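Local coordinates for protein type IV pilus biogenesis factor PilY1 (Pseudomonas aeruginosa, PDB 3HX6) that primes type IV pilus assembly, supports twitching motility in an apparently calcium-dependent way, probably by countering pilus retraction, and takes part in adhesion to host cells, at residues K445-E451 / L462-P467; S477-L483 / S520-G526. The protein carries 3 engineered substitutions. One frame throughout, in Å; residues are numbered along the deposited sequence.

Interaction 1: residues K445-E451 / L462-P467; sequences KGEMLIE and LQTITP
The flat groups of Glu451 and Gln463 do not stack: the two side chains run abreast with their ends in the same direction, carboxylate and amide turned 57° apart and Glu451 CG 3.9 Å from Gln463 OE1. At the far end the Pro467 ring meets Gly446 through one corner, its CD 3.4 Å from the glycine O. Between these ends lies a single antiparallel beta bridge, by which the irregular segment 445-451 docks onto strand 459-466 of the C-terminal domain, a beta propeller. Met448 and Ile465 form its hydrogen-bonded pair. Met448 N donates to Ile465 O over 2.8 Å, and Ile465 N returns a nearly straight bond of 2.8 Å to Met448 O (N-H...O 169°). With CG tucked between backbone N and carbonyl carbon (chi1 51°), the Met448 side chain runs beside that of Ile465, CG to CG2 3.9 Å. Leu449 and Leu462 meet roughly perpendicular, their CD1 methyls 4.1 Å apart. The extended chain of Glu447 brings its buried carboxylate to a salt bridge with Arg413 and a hydrogen bond with Tyr481 OH. Beyond the bridge, where the two backbones no longer bond directly, a water donates to both, reaching Lys445 O at 2.5 Å and Pro467 O at 2.9 Å.

Interaction 2: residues S477-L483 / S520-G526; sequences SNWTYGL and SGTEQKG
With CG anti to the carbonyl carbon (chi1 -80°), the indole of Trp479 swings across to Glu523, its partner in a non-hydrogen-bonded pair of two antiparallel strands. Glu523 lays its CB over one face of the indole in a CH-pi contact, 3.7 Å from the centroid of the six-membered ring and only 11° off the ring normal. Gly521 O lies at the edge of the same indole, near its plane. On the face that carries Thr480, Thr522 and Gln524, the first torsion of Thr480 (-61°) sets OG1 beside its own backbone N, from where it donates to Gln524 OE1 at 2.6 Å. This bond approaches tilted from the amide plane. Backbone bonds join the strands: Thr480 and Thr522 exchange a reciprocal pair, N to O 2.9 Å each way, while Gln524 N donates to Asn478 O and Gly482 N reaches Ser520 O at 2.7 Å. Opposite Tyr481 stands Gly521, and with no CB in the way the phenol ring comes close to its backbone, CD2 to Gly521 CA 3.6 Å. Leu483 CD2 packs on Ser520 CB at 3.7 Å, and a water joins Gly482 O to Ser520 OG. A classic beta bulge sets Ser520 and Gly521 together against Arg413 of strand 408-415. The Arg413 side chain makes a cation-pi contact with Trp479, Tyr481 OH hydrogen-bonds to Glu447 and to Arg413, and Thr411 holds Glu523 OE1. Strand 521-524 thus lies between 408-415 and 477-483 in the sheet, and 477-483 pairs on its other edge with 459-466.

How the interactions relate
Interactions 1 and 2 have centres about 9 Å apart and come in series along the chain, the first complete before the second opens. Both reach one mixed sheet, whose local strand order is 408-415, 521-524, 477-483, 459-466. Strands 459-466 and 477-483 follow each other in the chain and pair directly, with Leu462 O 2.7 Å from Tyr481 N. Side chains connect the contacts too, Thr464 CG2 packing 3.5 Å from Tyr481 CE1. Interaction 2 thus pairs two strands of this sheet in the C-terminal propeller domain, while interaction 1 lays an irregular segment along strand 459-466; both lie away from the calcium site.

Interaction 1: residues K445-E451 / L462-P467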
ATOM      1  N   LYS A 445      -7.937   8.989 -35.961  1.00 23.86           N
ATOM      2  CA  LYS A 445      -6.500   9.158 -35.805  1.00 23.08           C
ATOM      3  C   LYS A 445      -5.824   7.796 -35.704  1.00 22.79           C
ATOM      4  O   LYS A 445      -4.606   7.703 -35.564  1.00 20.93           O
ATOM      5  CB  LYS A 445      -6.191   9.967 -34.543  1.00 24.71           C
ATOM      6  CG  LYS A 445      -6.608  11.436 -34.588  1.00 32.56           C
ATOM      7  CD  LYS A 445      -5.937  12.170 -35.745  1.00 37.85           C
ATOM      8  CE  LYS A 445      -5.819  13.662 -35.469  1.00 41.97           C
ATOM      9  NZ  LYS A 445      -7.119  14.274 -35.084  1.00 44.80           N
ATOM     10  N   GLY A 446      -6.622   6.738 -35.769  1.00 21.63           N
ATOM     11  CA  GLY A 446      -6.061   5.406 -35.660  1.00 20.96           C
ATOM     12  C   GLY A 446      -5.738   5.044 -34.219  1.00 18.57           C
ATOM     13  O   GLY A 446      -4.841   4.244 -33.957  1.00 19.35           O
ATOM     14  N   GLU A 447      -6.454   5.646 -33.277  1.00 17.32           N
ATOM     15  CA  GLU A 447      -6.232   5.342 -31.869  1.00 13.05           C
ATOM     16  C   GLU A 447      -6.690   3.903 -31.665  1.00 13.48           C
ATOM     17  O   GLU A 447      -7.732   3.496 -32.183  1.00 14.20           O
ATOM     18  CB  GLU A 447      -7.043   6.286 -30.978  1.00 15.93           C
ATOM     19  CG  GLU A 447      -6.885   6.045 -29.471  1.00 13.70           C
ATOM     20  CD  GLU A 447      -7.655   7.060 -28.637  1.00 17.61           C
ATOM     21  OE1 GLU A 447      -8.347   7.911 -29.229  1.00 16.91           O
ATOM     22  OE2 GLU A 447      -7.581   7.008 -27.389  1.00 16.40           O
ATOM     23  N   MET A 448      -5.913   3.119 -30.933  1.00 12.88           N
ATOM     24  CA  MET A 448      -6.304   1.735 -30.710  1.00 15.09           C
ATOM     25  C   MET A 448      -5.880   1.187 -29.359  1.00 14.71           C
ATOM     26  O   MET A 448      -5.071   1.787 -28.654  1.00 12.87           O
ATOM     27  CB  MET A 448      -5.740   0.856 -31.828  1.00 17.62           C
ATOM     28  CG  MET A 448      -4.260   1.045 -32.061  1.00 19.94           C
ATOM     29  SD  MET A 448      -3.643   0.064 -33.432  1.00 23.02           S
ATOM     30  CE  MET A 448      -2.073  -0.416 -32.790  1.00 22.17           C
ATOM     31  N   LEU A 449      -6.450   0.040 -29.003  1.00 15.27           N
ATOM     32  CA  LEU A 449      -6.129  -0.614 -27.744  1.00 14.37           C
ATOM     33  C   LEU A 449      -5.249  -1.839 -27.977  1.00 15.06           C
ATOM     34  O   LEU A 449      -5.656  -2.757 -28.692  1.00 14.40           O
ATOM     35  CB  LEU A 449      -7.404  -1.083 -27.042  1.00 12.77           C
ATOM     36  CG  LEU A 449      -7.150  -1.703 -25.665  1.00 15.06           C
ATOM     37  CD1 LEU A 449      -6.938  -0.578 -24.679  1.00 14.99           C
ATOM     38  CD2 LEU A 449      -8.315  -2.580 -25.220  1.00 14.84           C
ATOM     39  N   ILE A 450      -4.049  -1.865 -27.405  1.00 12.78           N
ATOM     40  CA  ILE A 450      -3.233  -3.065 -27.546  1.00 16.65           C
ATOM     41  C   ILE A 450      -2.763  -3.575 -26.178  1.00 15.39           C
ATOM     42  O   ILE A 450      -2.374  -4.729 -26.051  1.00 17.11           O
ATOM     43  CB  ILE A 450      -2.000  -2.877 -28.496  1.00 20.16           C
ATOM     44  CG1 ILE A 450      -0.875  -2.125 -27.794  1.00 23.75           C
ATOM     45  CG2 ILE A 450      -2.433  -2.181 -29.786  1.00 20.87           C
ATOM     46  CD1 ILE A 450      -1.105  -0.664 -27.640  1.00 28.66           C
ATOM     47  N   GLU A 451      -2.829  -2.720 -25.161  1.00 16.90           N
ATOM     48  CA  GLU A 451      -2.411  -3.080 -23.796  1.00 16.95           C
ATOM     49  C   GLU A 451      -3.594  -3.536 -22.946  1.00 16.52           C
ATOM     50  O   GLU A 451      -4.717  -3.054 -23.120  1.00 12.83           O
ATOM     51  CB  GLU A 451      -1.756  -1.880 -23.103  1.00 19.59           C
ATOM     52  CG  GLU A 451      -0.475  -1.389 -23.760  1.00 29.25           C
ATOM     53  CD  GLU A 451       0.651  -2.392 -23.641  1.00 31.09           C
ATOM     54  OE1 GLU A 451       0.983  -2.765 -22.496  1.00 36.08           O
ATOM     55  OE2 GLU A 451       1.201  -2.808 -24.683  1.00 34.35           O
ATOM     56  N   LEU A 462      -7.825   1.930 -18.776  1.00 13.00           N
ATOM     57  CA  LEU A 462      -7.191   1.447 -19.989  1.00 12.85           C
ATOM     58  C   LEU A 462      -6.285   2.501 -20.593  1.00 13.61           C
ATOM     59  O   LEU A 462      -6.410   3.690 -20.307  1.00 14.23           O
ATOM     60  CB  LEU A 462      -8.249   1.047 -21.021  1.00 11.34           C
ATOM     61  CG  LEU A 462      -9.203   2.169 -21.447  1.00 11.84           C
ATOM     62  CD1 LEU A 462      -9.556   1.999 -22.909  1.00 14.57           C
ATOM     63  CD2 LEU A 462     -10.458   2.154 -20.585  1.00 11.95           C
ATOM     64  N   GLN A 463      -5.365   2.050 -21.430  1.00 14.10           N
ATOM     65  CA  GLN A 463      -4.450   2.950 -22.097  1.00 16.16           C
ATOM     66  C   GLN A 463      -4.483   2.630 -23.572  1.00 16.16           C
ATOM     67  O   GLN A 463      -4.339   1.478 -23.976  1.00 17.28           O
ATOM     68  CB  GLN A 463      -3.025   2.769 -21.580  1.00 18.98           C
ATOM     69  CG  GLN A 463      -2.029   3.717 -22.225  1.00 23.72           C
ATOM     70  CD  GLN A 463      -0.596   3.326 -21.934  1.00 27.46           C
ATOM     71  OE1 GLN A 463      -0.111   2.292 -22.404  1.00 30.62           O
ATOM     72  NE2 GLN A 463       0.088   4.142 -21.153  1.00 27.81           N
ATOM     73  N   THR A 464      -4.668   3.659 -24.377  1.00 13.67           N
ATOM     74  CA  THR A 464      -4.710   3.480 -25.810  1.00 16.75           C
ATOM     75  C   THR A 464      -3.444   4.054 -26.440  1.00 17.15           C
ATOM     76  O   THR A 464      -2.719   4.838 -25.819  1.00 16.66           O
ATOM     77  CB  THR A 464      -5.893   4.219 -26.398  1.00 17.36           C
ATOM     78  OG1 THR A 464      -6.029   3.874 -27.776  1.00 29.63           O
ATOM     79  CG2 THR A 464      -5.660   5.705 -26.283  1.00 14.67           C
ATOM     80  N   ILE A 465      -3.182   3.665 -27.681  1.00 16.89           N
ATOM     81  CA  ILE A 465      -2.023   4.175 -28.381  1.00 17.27           C
ATOM     82  C   ILE A 465      -2.458   4.714 -29.737  1.00 18.00           C
ATOM     83  O   ILE A 465      -3.296   4.125 -30.426  1.00 16.32           O
ATOM     84  CB  ILE A 465      -0.934   3.081 -28.554  1.00 18.41           C
ATOM     85  CG1 ILE A 465       0.333   3.708 -29.149  1.00 21.09           C
ATOM     86  CG2 ILE A 465      -1.450   1.956 -29.444  1.00 18.32           C
ATOM     87  CD1 ILE A 465       1.510   2.768 -29.225  1.00 21.12           C
ATOM     88  N   THR A 466      -1.907   5.861 -30.098  1.00 18.00           N
ATOM     89  CA  THR A 466      -2.227   6.484 -31.368  1.00 21.23           C
ATOM     90  C   THR A 466      -0.931   6.695 -32.132  1.00 21.96           C
ATOM     91  O   THR A 466      -0.147   7.581 -31.802  1.00 21.23           O
ATOM     92  CB  THR A 466      -2.915   7.848 -31.167  1.00 20.95           C
ATOM     93  OG1 THR A 466      -4.119   7.667 -30.415  1.00 22.40           O
ATOM     94  CG2 THR A 466      -3.253   8.480 -32.519  1.00 22.36           C
ATOM     95  N   PRO A 467      -0.680   5.860 -33.149  1.00 23.39           N
ATOM     96  CA  PRO A 467       0.534   5.965 -33.963  1.00 26.71           C
ATOM     97  C   PRO A 467       0.602   7.337 -34.623  1.00 29.56           C
ATOM     98  O   PRO A 467      -0.379   7.786 -35.217  1.00 29.58           O
ATOM     99  CB  PRO A 467       0.356   4.851 -34.995  1.00 26.94           C
ATOM    100  CG  PRO A 467      -0.476   3.835 -34.266  1.00 25.15           C
ATOM    101  CD  PRO A 467      -1.495   4.705 -33.566  1.00 24.18           C
TER
HETATM  102  O   HOH W   1      -2.731   9.348 -35.876  1.00 30.92           O
HETATM  103  O   HOH W   2      -5.131  -0.693 -21.594  1.00 15.00           O

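Interaction 2: residues S477-L483 / S520-G526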
ATOM      1  N   SER A 477       1.267   8.478 -29.434  1.00 25.83           N
ATOM      2  CA  SER A 477       0.849   9.180 -28.228  1.00 25.15           C
ATOM      3  C   SER A 477      -0.060   8.260 -27.421  1.00 23.69           C
ATOM      4  O   SER A 477      -0.792   7.444 -27.980  1.00 23.69           O
ATOM      5  CB  SER A 477       0.117  10.478 -28.582  1.00 26.62           C
ATOM      6  OG  SER A 477      -1.082  10.225 -29.287  1.00 31.61           O
ATOM      7  N   ASN A 478      -0.009   8.397 -26.104  1.00 22.05           N
ATOM      8  CA  ASN A 478      -0.795   7.553 -25.223  1.00 22.49           C
ATOM      9  C   ASN A 478      -1.855   8.276 -24.424  1.00 20.71           C
ATOM     10  O   ASN A 478      -1.605   9.326 -23.830  1.00 19.83           O
ATOM     11  CB  ASN A 478       0.129   6.818 -24.254  1.00 25.51           C
ATOM     12  CG  ASN A 478       0.988   5.776 -24.940  1.00 30.01           C
ATOM     13  OD1 ASN A 478       2.139   5.577 -24.571  1.00 33.18           O
ATOM     14  ND2 ASN A 478       0.425   5.093 -25.934  1.00 31.52           N
ATOM     15  N   TRP A 479      -3.045   7.689 -24.409  1.00 18.69           N
ATOM     16  CA  TRP A 479      -4.161   8.227 -23.656  1.00 17.09           C
ATOM     17  C   TRP A 479      -4.615   7.206 -22.626  1.00 16.87           C
ATOM     18  O   TRP A 479      -4.885   6.052 -22.960  1.00 18.08           O
ATOM     19  CB  TRP A 479      -5.329   8.573 -24.579  1.00 16.31           C
ATOM     20  CG  TRP A 479      -5.159   9.872 -25.276  1.00 17.38           C
ATOM     21  CD1 TRP A 479      -4.502  10.098 -26.448  1.00 18.95           C
ATOM     22  CD2 TRP A 479      -5.626  11.148 -24.822  1.00 17.14           C
ATOM     23  NE1 TRP A 479      -4.530  11.439 -26.756  1.00 18.02           N
ATOM     24  CE2 TRP A 479      -5.215  12.105 -25.773  1.00 19.36           C
ATOM     25  CE3 TRP A 479      -6.351  11.573 -23.702  1.00 17.94           C
ATOM     26  CZ2 TRP A 479      -5.508  13.467 -25.641  1.00 18.22           C
ATOM     27  CZ3 TRP A 479      -6.643  12.926 -23.570  1.00 20.24           C
ATOM     28  CH2 TRP A 479      -6.221  13.858 -24.538  1.00 17.05           C
ATOM     29  N   THR A 480      -4.682   7.639 -21.373  1.00 15.64           N
ATOM     30  CA  THR A 480      -5.124   6.790 -20.276  1.00 16.01           C
ATOM     31  C   THR A 480      -6.570   7.162 -19.984  1.00 13.99           C
ATOM     32  O   THR A 480      -6.888   8.340 -19.837  1.00 16.29           O
ATOM     33  CB  THR A 480      -4.291   7.037 -19.002  1.00 17.55           C
ATOM     34  OG1 THR A 480      -2.919   6.720 -19.260  1.00 16.80           O
ATOM     35  CG2 THR A 480      -4.799   6.171 -17.855  1.00 17.05           C
ATOM     36  N   TYR A 481      -7.442   6.165 -19.911  1.00 13.41           N
ATOM     37  CA  TYR A 481      -8.855   6.412 -19.641  1.00 11.51           C
ATOM     38  C   TYR A 481      -9.342   5.710 -18.388  1.00 11.16           C
ATOM     39  O   TYR A 481      -8.842   4.655 -18.014  1.00 11.00           O
ATOM     40  CB  TYR A 481      -9.732   5.935 -20.809  1.00 12.35           C
ATOM     41  CG  TYR A 481      -9.501   6.621 -22.143  1.00 13.28           C
ATOM     42  CD1 TYR A 481      -8.619   6.086 -23.081  1.00 15.05           C
ATOM     43  CD2 TYR A 481     -10.193   7.786 -22.477  1.00 13.97           C
ATOM     44  CE1 TYR A 481      -8.432   6.689 -24.329  1.00 14.10           C
ATOM     45  CE2 TYR A 481     -10.016   8.403 -23.720  1.00 14.56           C
ATOM     46  CZ  TYR A 481      -9.136   7.848 -24.639  1.00 16.58           C
ATOM     47  OH  TYR A 481      -8.960   8.450 -25.866  1.00 14.48           O
ATOM     48  N   GLY A 482     -10.339   6.313 -17.754  1.00 11.95           N
ATOM     49  CA  GLY A 482     -10.961   5.743 -16.575  1.00 12.92           C
ATOM     50  C   GLY A 482     -12.437   5.847 -16.911  1.00 15.22           C
ATOM     51  O   GLY A 482     -12.998   6.947 -16.893  1.00 15.40           O
ATOM     52  N   LEU A 483     -13.071   4.726 -17.244  1.00 12.97           N
ATOM     53  CA  LEU A 483     -14.480   4.756 -17.626  1.00 14.76           C
ATOM     54  C   LEU A 483     -15.378   3.920 -16.731  1.00 16.33           C
ATOM     55  O   LEU A 483     -14.908   3.068 -15.976  1.00 15.15           O
ATOM     56  CB  LEU A 483     -14.640   4.272 -19.080  1.00 12.98           C
ATOM     57  CG  LEU A 483     -13.890   5.064 -20.161  1.00 13.73           C
ATOM     58  CD1 LEU A 483     -13.923   4.321 -21.479  1.00 11.56           C
ATOM     59  CD2 LEU A 483     -14.507   6.447 -20.313  1.00 17.09           C
ATOM     60  N   SER A 520     -12.557  11.705 -18.144  1.00 15.20           N
ATOM     61  CA  SER A 520     -12.448  10.286 -18.447  1.00 16.43           C
ATOM     62  C   SER A 520     -11.116   9.895 -19.065  1.00 16.31           C
ATOM     63  O   SER A 520     -10.677   8.755 -18.932  1.00 16.31           O
ATOM     64  CB  SER A 520     -13.586   9.859 -19.374  1.00 17.10           C
ATOM     65  OG  SER A 520     -14.830   9.997 -18.719  1.00 18.22           O
ATOM     66  N   GLY A 521     -10.472  10.840 -19.737  1.00 15.53           N
ATOM     67  CA  GLY A 521      -9.203  10.533 -20.363  1.00 16.10           C
ATOM     68  C   GLY A 521      -8.181  11.646 -20.255  1.00 16.80           C
ATOM     69  O   GLY A 521      -8.531  12.824 -20.201  1.00 15.35           O
ATOM     70  N   THR A 522      -6.913  11.256 -20.208  1.00 16.54           N
ATOM     71  CA  THR A 522      -5.813  12.204 -20.134  1.00 19.39           C
ATOM     72  C   THR A 522      -4.602  11.631 -20.865  1.00 20.59           C
ATOM     73  O   THR A 522      -4.304  10.436 -20.767  1.00 17.82           O
ATOM     74  CB  THR A 522      -5.428  12.529 -18.673  1.00 20.73           C
ATOM     75  OG1 THR A 522      -4.384  13.510 -18.664  1.00 23.47           O
ATOM     76  CG2 THR A 522      -4.949  11.289 -17.949  1.00 20.68           C
ATOM     77  N   GLU A 523      -3.925  12.498 -21.610  1.00 22.73           N
ATOM     78  CA  GLU A 523      -2.751  12.131 -22.386  1.00 26.93           C
ATOM     79  C   GLU A 523      -1.533  12.004 -21.475  1.00 29.24           C
ATOM     80  O   GLU A 523      -1.254  12.903 -20.685  1.00 29.38           O
ATOM     81  CB  GLU A 523      -2.517  13.200 -23.457  1.00 27.97           C
ATOM     82  CG  GLU A 523      -1.346  12.966 -24.391  1.00 35.24           C
ATOM     83  CD  GLU A 523      -1.252  14.038 -25.464  1.00 38.18           C
ATOM     84  OE1 GLU A 523      -1.196  15.237 -25.112  1.00 39.10           O
ATOM     85  OE2 GLU A 523      -1.242  13.683 -26.660  1.00 40.90           O
ATOM     86  N   GLN A 524      -0.815  10.886 -21.574  1.00 32.98           N
ATOM     87  CA  GLN A 524       0.375  10.664 -20.747  1.00 38.41           C
ATOM     88  C   GLN A 524       1.658  10.458 -21.557  1.00 43.33           C
ATOM     89  O   GLN A 524       1.619  10.083 -22.729  1.00 43.24           O
ATOM     90  CB  GLN A 524       0.165   9.469 -19.808  1.00 37.18           C
ATOM     91  CG  GLN A 524      -0.752   9.759 -18.627  1.00 38.20           C
ATOM     92  CD  GLN A 524      -0.646   8.716 -17.521  1.00 39.36           C
ATOM     93  OE1 GLN A 524      -0.997   7.551 -17.708  1.00 37.20           O
ATOM     94  NE2 GLN A 524      -0.155   9.137 -16.358  1.00 40.21           N
ATOM     95  N   LYS A 525       2.795  10.704 -20.911  1.00 49.38           N
ATOM     96  CA  LYS A 525       4.106  10.573 -21.544  1.00 53.85           C
ATOM     97  C   LYS A 525       4.397   9.206 -22.156  1.00 55.66           C
ATOM     98  O   LYS A 525       3.680   8.230 -21.912  1.00 55.98           O
ATOM     99  CB  LYS A 525       5.218  10.919 -20.546  1.00 56.17           C
ATOM    100  CG  LYS A 525       5.407  12.413 -20.319  1.00 59.42           C
ATOM    101  CD  LYS A 525       6.570  12.685 -19.371  1.00 60.88           C
ATOM    102  CE  LYS A 525       6.878  14.174 -19.271  1.00 62.57           C
ATOM    103  NZ  LYS A 525       5.698  14.971 -18.830  1.00 64.07           N
ATOM    104  N   GLY A 526       5.465   9.168 -22.953  1.00 57.18           N
ATOM    105  CA  GLY A 526       5.902   7.963 -23.641  1.00 59.04           C
ATOM    106  C   GLY A 526       5.419   6.633 -23.104  1.00 60.26           C
ATOM    107  O   GLY A 526       5.392   6.403 -21.895  1.00 61.52           O
TER
HETATM  108  O   HOH W   3     -14.805   8.760 -16.107  1.00 12.48           O